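Local coordinates for F5/8 type C domain protein (Bacteroides ovatus, PDB 4ZRX) that is a putative alpha-L-fucosidase, and so probably releases alpha-linked L-fucose from glycans by hydrolysis, with a C-terminal F5/8 type C domain that may bind sugar, at residues S384-V389 with L429-V434; Q354-N359 with A456-E461. All blocks are in the same frame, centred on the assembly; numbering follows the deposited sequence.

Interaction 1. Residues S384-V389 with L429-V434; sequences SEINLV and LRFPAV
F431 lays its ring against the backbone of N387 where two antiparallel strand pairs meet at a beta bulge, and the ring fills the hollow beside the bent chain. On one side of the bend I386 pairs with V434; on the other, L388 and V389 pair with R430 and L429, and the register slips by two residues between. N387 and L388 both face Y458 of the next strand, which makes this a classic bulge. F431 CG sits between the backbone N and the carbonyl carbon (chi1 48°), a rotation that folds the ring back over the partner strand. N387 CA stands 3.9 Å from the ring centroid, a CH-pi contact over one face. Two aliphatic branches meet the outer end of the ring: V389 CG2 at the CE2 edge, 3.6 Å away, and I386 CD1 within 4.2 Å of CZ. Beyond it, I386 and V434 lie side by side, both directed to the face that also carries V389 and L429. On the other face L388 CD1 touches CG of R430, and the guanidinium of that arginine forms a salt bridge with D313. Of the five backbone bonds the one at the bulge is more bent: F431 N reaches N387 O at 3.0 Å with an N-H...O angle of 151°, the donor lying 41° out of the carbonyl plane. The N387 amide is held at both ends, OD1 accepting from A460 N, and ND2 donating at 3.2 Å to a water that also accepts from A433 N at 3.1 Å.

Interaction 2. Residues Q354-N359 with A456-E461; sequences QTFADN and AAYYAE
The ring of Y458 takes the edge of F356 on one face, a T-shaped pair with centroids 5.0 Å apart and planes at 84°. F356 CD1 is the atom that points in, lying above the middle of the tyrosine ring and 3.7 Å from its CE1. F356 in turn carries the CG2 methyl of its own neighbour T355 over one of its faces, and that same methyl also packs 3.6 Å from A460 CB on the other segment. At the CD2 and CE2 side of the tyrosine, the helix carbonyl T355 O approaches CD2, and the CA and CB of N359, in the loop that follows, approach CE2. Y458 CG lies beside its backbone N (chi1 -52°), which stands the ring up from the strand into this bend. N359 is the polar counterpart of the aromatic pair. With its CG anti to the backbone N (chi1 -178°), the amide reaches across to A457, and OD1 accepts from A457 N at 3.1 Å. The donor comes from above the carbonyl plane, and V361 N is a second donor to OD1, so two backbone N-H groups grip one oxygen. Waters finish the seam. One links F356 O to Y458 OH; another donates to D358 O at 2.7 Å and accepts from Y459 N, and a third joins E461 N to T355 OG1, which is also hydrogen-bonded to Y351 O. The contact thus joins the C-terminal end of helix 339-356, and the loop leaving it, to the end of strand 450-458, whose neighbour, strand 388-393, supplies L388 against T355 and F356 and M390 against Y458.

In the fold
Interactions 1 and 2 illustrate how helix 339-356, probably of the TIM-barrel fucosidase domain, can be tied to a beta domain through one shared sheet. Their centres are 9 Å apart; strand 388-393 belongs to interaction 1 and strand 450-458 to interaction 2, and the two are neighbours in one antiparallel sheet. The bulge of interaction 1 is joined to interaction 2 by L388 O with Y458 N, 2.8 Å, and by N387 OD1 with A460 N, also 2.8 Å, both probable hydrogen bonds. Along the chain, 384-389 and 429-434 are nested inside the loop that 354-359 and 456-461 close. A bound 1,2-ethanediol, probably from the crystallisation liquor, lies about 4 Å from the F356 side chain.

Interaction 1. Residues S384-V389 with L429-V434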
loop_
_atom_site.group_PDB
_atom_site.type_symbol
_atom_site.label_atom_id
_atom_site.label_comp_id
_atom_site.label_asym_id
_atom_site.label_seq_id
_atom_site.Cartn_x
_atom_site.Cartn_y
_atom_site.Cartn_z
ATOM N N SER A 384 4.696 30.017 11.324
ATOM C CA SER A 384 4.413 28.619 10.891
ATOM C C SER A 384 3.062 28.551 10.225
ATOM O O SER A 384 2.150 29.166 10.727
ATOM C CB SER A 384 4.341 27.690 12.091
ATOM O OG SER A 384 5.617 27.553 12.611
ATOM N N GLU A 385 3.000 27.849 9.096
ATOM C CA GLU A 385 1.788 27.404 8.413
ATOM C C GLU A 385 1.911 25.891 8.336
ATOM O O GLU A 385 2.959 25.373 7.900
ATOM C CB GLU A 385 1.738 27.958 6.985
ATOM C CG GLU A 385 0.479 27.548 6.238
ATOM C CD GLU A 385 0.286 28.249 4.889
ATOM O OE1 GLU A 385 1.280 28.585 4.209
ATOM O OE2 GLU A 385 -0.878 28.415 4.492
ATOM N N ILE A 386 0.895 25.173 8.809
ATOM C CA ILE A 386 0.949 23.755 8.906
ATOM C C ILE A 386 -0.315 23.132 8.368
ATOM O O ILE A 386 -1.378 23.703 8.430
ATOM C CB ILE A 386 1.187 23.302 10.379
ATOM C CG1 ILE A 386 0.158 23.836 11.356
ATOM C CG2 ILE A 386 2.562 23.774 10.818
ATOM C CD1 ILE A 386 0.176 23.127 12.680
ATOM N N ASN A 387 -0.184 21.912 7.860
ATOM C CA ASN A 387 -1.307 21.091 7.450
ATOM C C ASN A 387 -1.145 19.605 7.713
ATOM O O ASN A 387 -1.908 18.770 7.129
ATOM C CB ASN A 387 -1.623 21.355 5.974
ATOM C CG ASN A 387 -0.475 21.006 5.058
ATOM O OD1 ASN A 387 0.495 20.385 5.448
ATOM N ND2 ASN A 387 -0.613 21.369 3.801
ATOM N N LEU A 388 -0.170 19.275 8.587
ATOM C CA LEU A 388 0.214 17.929 8.911
ATOM C C LEU A 388 0.761 17.907 10.308
ATOM O O LEU A 388 1.665 18.677 10.641
ATOM C CB LEU A 388 1.262 17.381 7.903
ATOM C CG LEU A 388 1.991 16.090 8.162
ATOM C CD1 LEU A 388 1.066 14.988 8.291
ATOM C CD2 LEU A 388 3.035 15.853 7.052
ATOM N N VAL A 389 0.200 17.036 11.107
ATOM C CA VAL A 389 0.684 16.779 12.485
ATOM C C VAL A 389 1.006 15.315 12.604
ATOM O O VAL A 389 0.252 14.455 12.115
ATOM C CB VAL A 389 -0.323 17.260 13.513
ATOM C CG1 VAL A 389 0.008 16.831 14.949
ATOM C CG2 VAL A 389 -0.446 18.734 13.439
ATOM N N LEU A 429 -1.903 13.177 10.870
ATOM C CA LEU A 429 -3.188 13.820 10.558
ATOM C C LEU A 429 -2.961 14.941 9.596
ATOM O O LEU A 429 -2.064 15.777 9.806
ATOM C CB LEU A 429 -3.800 14.389 11.829
ATOM C CG LEU A 429 -4.351 13.398 12.833
ATOM C CD1 LEU A 429 -4.676 14.169 14.105
ATOM C CD2 LEU A 429 -5.565 12.674 12.231
ATOM N N ARG A 430 -3.739 14.974 8.528
ATOM C CA ARG A 430 -3.695 16.008 7.562
ATOM C C ARG A 430 -4.988 16.839 7.633
ATOM O O ARG A 430 -6.086 16.323 7.898
ATOM C CB ARG A 430 -3.480 15.442 6.159
ATOM C CG ARG A 430 -2.076 14.885 5.975
ATOM C CD ARG A 430 -1.751 14.507 4.555
ATOM N NE ARG A 430 -2.548 13.374 4.075
ATOM C CZ ARG A 430 -2.555 12.954 2.805
ATOM N NH1 ARG A 430 -1.873 13.609 1.858
ATOM N NH2 ARG A 430 -3.245 11.888 2.454
ATOM N N PHE A 431 -4.874 18.109 7.281
ATOM C CA PHE A 431 -5.998 19.035 7.406
ATOM C C PHE A 431 -5.729 20.269 6.580
ATOM O O PHE A 431 -4.604 20.495 6.173
ATOM C CB PHE A 431 -6.223 19.439 8.877
ATOM C CG PHE A 431 -4.982 19.847 9.595
ATOM C CD1 PHE A 431 -4.574 21.135 9.607
ATOM C CD2 PHE A 431 -4.237 18.895 10.298
ATOM C CE1 PHE A 431 -3.422 21.501 10.283
ATOM C CE2 PHE A 431 -3.067 19.273 10.988
ATOM C CZ PHE A 431 -2.649 20.558 10.944
ATOM N N PRO A 432 -6.735 21.116 6.366
ATOM C CA PRO A 432 -6.451 22.327 5.557
ATOM C C PRO A 432 -5.478 23.248 6.274
ATOM O O PRO A 432 -5.601 23.418 7.497
ATOM C CB PRO A 432 -7.834 23.015 5.409
ATOM C CG PRO A 432 -8.810 21.900 5.637
ATOM C CD PRO A 432 -8.180 20.932 6.626
ATOM N N ALA A 433 -4.537 23.806 5.511
ATOM C CA ALA A 433 -3.485 24.627 6.056
ATOM C C ALA A 433 -4.027 25.726 6.959
ATOM O O ALA A 433 -5.023 26.402 6.639
ATOM C CB ALA A 433 -2.664 25.251 4.934
ATOM N N VAL A 434 -3.336 25.901 8.077
ATOM C CA VAL A 434 -3.598 27.021 8.975
ATOM C C VAL A 434 -2.310 27.689 9.414
ATOM O O VAL A 434 -1.257 27.039 9.552
ATOM C CB VAL A 434 -4.406 26.559 10.188
ATOM C CG1 VAL A 434 -3.614 25.600 11.073
ATOM C CG2 VAL A 434 -4.905 27.738 11.000
HETATM O O HOH W 1 -3.364 22.597 2.850
#

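Interaction 2. Residues Q354-N359 with A456-E461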
loop_
_atom_site.group_PDB
_atom_site.type_symbol
_atom_site.label_atom_id
_atom_site.label_comp_id
_atom_site.label_asym_id
_atom_site.label_seq_id
_atom_site.Cartn_x
_atom_site.Cartn_y
_atom_site.Cartn_z
ATOM N N GLN A 354 10.999 16.926 1.221
ATOM C CA GLN A 354 10.528 18.307 1.272
ATOM C C GLN A 354 9.491 18.470 2.383
ATOM O O GLN A 354 9.502 19.455 3.128
ATOM C CB GLN A 354 9.907 18.707 -0.083
ATOM C CG GLN A 354 10.920 18.819 -1.216
ATOM C CD GLN A 354 10.361 18.577 -2.654
ATOM O OE1 GLN A 354 9.142 18.472 -2.889
ATOM N NE2 GLN A 354 11.276 18.438 -3.610
ATOM N N THR A 355 8.595 17.492 2.483
ATOM C CA THR A 355 7.526 17.542 3.423
ATOM C C THR A 355 8.051 17.509 4.883
ATOM O O THR A 355 7.607 18.309 5.731
ATOM C CB THR A 355 6.563 16.339 3.223
ATOM O OG1 THR A 355 5.894 16.479 1.988
ATOM C CG2 THR A 355 5.506 16.282 4.317
ATOM N N PHE A 356 9.040 16.655 5.132
ATOM C CA PHE A 356 9.544 16.483 6.496
ATOM C C PHE A 356 10.811 17.283 6.805
ATOM O O PHE A 356 11.384 17.111 7.901
ATOM C CB PHE A 356 9.691 14.991 6.841
ATOM C CG PHE A 356 8.385 14.239 6.763
ATOM C CD1 PHE A 356 7.410 14.472 7.660
ATOM C CD2 PHE A 356 8.116 13.341 5.771
ATOM C CE1 PHE A 356 6.171 13.847 7.575
ATOM C CE2 PHE A 356 6.909 12.713 5.661
ATOM C CZ PHE A 356 5.915 12.966 6.588
ATOM N N ALA A 357 11.224 18.156 5.895
ATOM C CA ALA A 357 12.476 18.932 6.119
ATOM C C ALA A 357 12.424 19.840 7.325
ATOM O O ALA A 357 13.446 19.935 8.049
ATOM C CB ALA A 357 12.851 19.709 4.864
ATOM N N ASP A 358 11.281 20.490 7.550
ATOM C CA ASP A 358 11.159 21.542 8.515
ATOM C C ASP A 358 10.035 21.323 9.546
ATOM O O ASP A 358 8.898 21.739 9.359
ATOM C CB ASP A 358 10.926 22.839 7.752
ATOM C CG ASP A 358 10.930 24.062 8.663
ATOM O OD1 ASP A 358 11.301 23.996 9.862
ATOM O OD2 ASP A 358 10.544 25.101 8.177
ATOM N N ASN A 359 10.369 20.639 10.627
ATOM C CA ASN A 359 9.453 20.442 11.713
ATOM C C ASN A 359 9.212 21.771 12.413
ATOM O O ASN A 359 10.135 22.407 12.845
ATOM C CB ASN A 359 10.067 19.441 12.668
ATOM C CG ASN A 359 9.193 19.107 13.815
ATOM O OD1 ASN A 359 8.044 19.583 13.964
ATOM N ND2 ASN A 359 9.753 18.277 14.661
ATOM N N ALA A 456 5.032 16.544 16.296
ATOM C CA ALA A 456 5.732 17.253 15.230
ATOM C C ALA A 456 4.690 17.819 14.252
ATOM O O ALA A 456 3.526 17.371 14.232
ATOM C CB ALA A 456 6.718 16.375 14.523
ATOM N N ALA A 457 5.051 18.833 13.472
ATOM C CA ALA A 457 4.110 19.438 12.525
ATOM C C ALA A 457 4.825 20.018 11.353
ATOM O O ALA A 457 5.988 20.492 11.478
ATOM C CB ALA A 457 3.251 20.508 13.196
ATOM N N TYR A 458 4.176 19.949 10.208
ATOM C CA TYR A 458 4.792 20.265 8.930
ATOM C C TYR A 458 3.782 20.885 7.992
ATOM O O TYR A 458 2.580 20.847 8.212
ATOM C CB TYR A 458 5.346 18.984 8.253
ATOM C CG TYR A 458 6.243 18.134 9.108
ATOM C CD1 TYR A 458 5.715 17.138 9.907
ATOM C CD2 TYR A 458 7.644 18.347 9.137
ATOM C CE1 TYR A 458 6.527 16.379 10.708
ATOM C CE2 TYR A 458 8.468 17.517 9.909
ATOM C CZ TYR A 458 7.880 16.606 10.750
ATOM O OH TYR A 458 8.708 15.794 11.479
ATOM N N TYR A 459 4.317 21.441 6.926
ATOM C CA TYR A 459 3.570 21.852 5.752
ATOM C C TYR A 459 3.921 20.879 4.630
ATOM O O TYR A 459 5.090 20.801 4.228
ATOM C CB TYR A 459 3.905 23.272 5.318
ATOM C CG TYR A 459 3.027 23.664 4.139
ATOM C CD1 TYR A 459 1.710 24.089 4.350
ATOM C CD2 TYR A 459 3.468 23.558 2.831
ATOM C CE1 TYR A 459 0.885 24.428 3.258
ATOM C CE2 TYR A 459 2.634 23.881 1.752
ATOM C CZ TYR A 459 1.359 24.297 1.979
ATOM O OH TYR A 459 0.500 24.664 0.948
ATOM N N ALA A 460 2.933 20.092 4.200
ATOM C CA ALA A 460 3.054 19.159 3.068
ATOM C C ALA A 460 2.393 19.825 1.855
ATOM O O ALA A 460 1.216 20.158 1.906
ATOM C CB ALA A 460 2.377 17.890 3.350
ATOM N N GLU A 461 3.150 20.043 0.790
ATOM C CA GLU A 461 2.599 20.582 -0.446
ATOM C C GLU A 461 1.407 19.689 -0.937
ATOM O O GLU A 461 1.554 18.461 -1.107
ATOM C CB GLU A 461 3.737 20.696 -1.484
ATOM C CG GLU A 461 3.691 21.856 -2.478
ATOM C CD GLU A 461 3.620 23.241 -1.827
ATOM O OE1 GLU A 461 4.611 23.751 -1.244
ATOM O OE2 GLU A 461 2.546 23.815 -1.906
HETATM O O HOH W 2 6.869 21.241 2.163
HETATM O O HOH W 3 5.861 18.973 0.687
HETATM O O HOH W 4 11.447 15.811 10.382
HETATM O O HOH W 5 7.228 22.146 7.290
#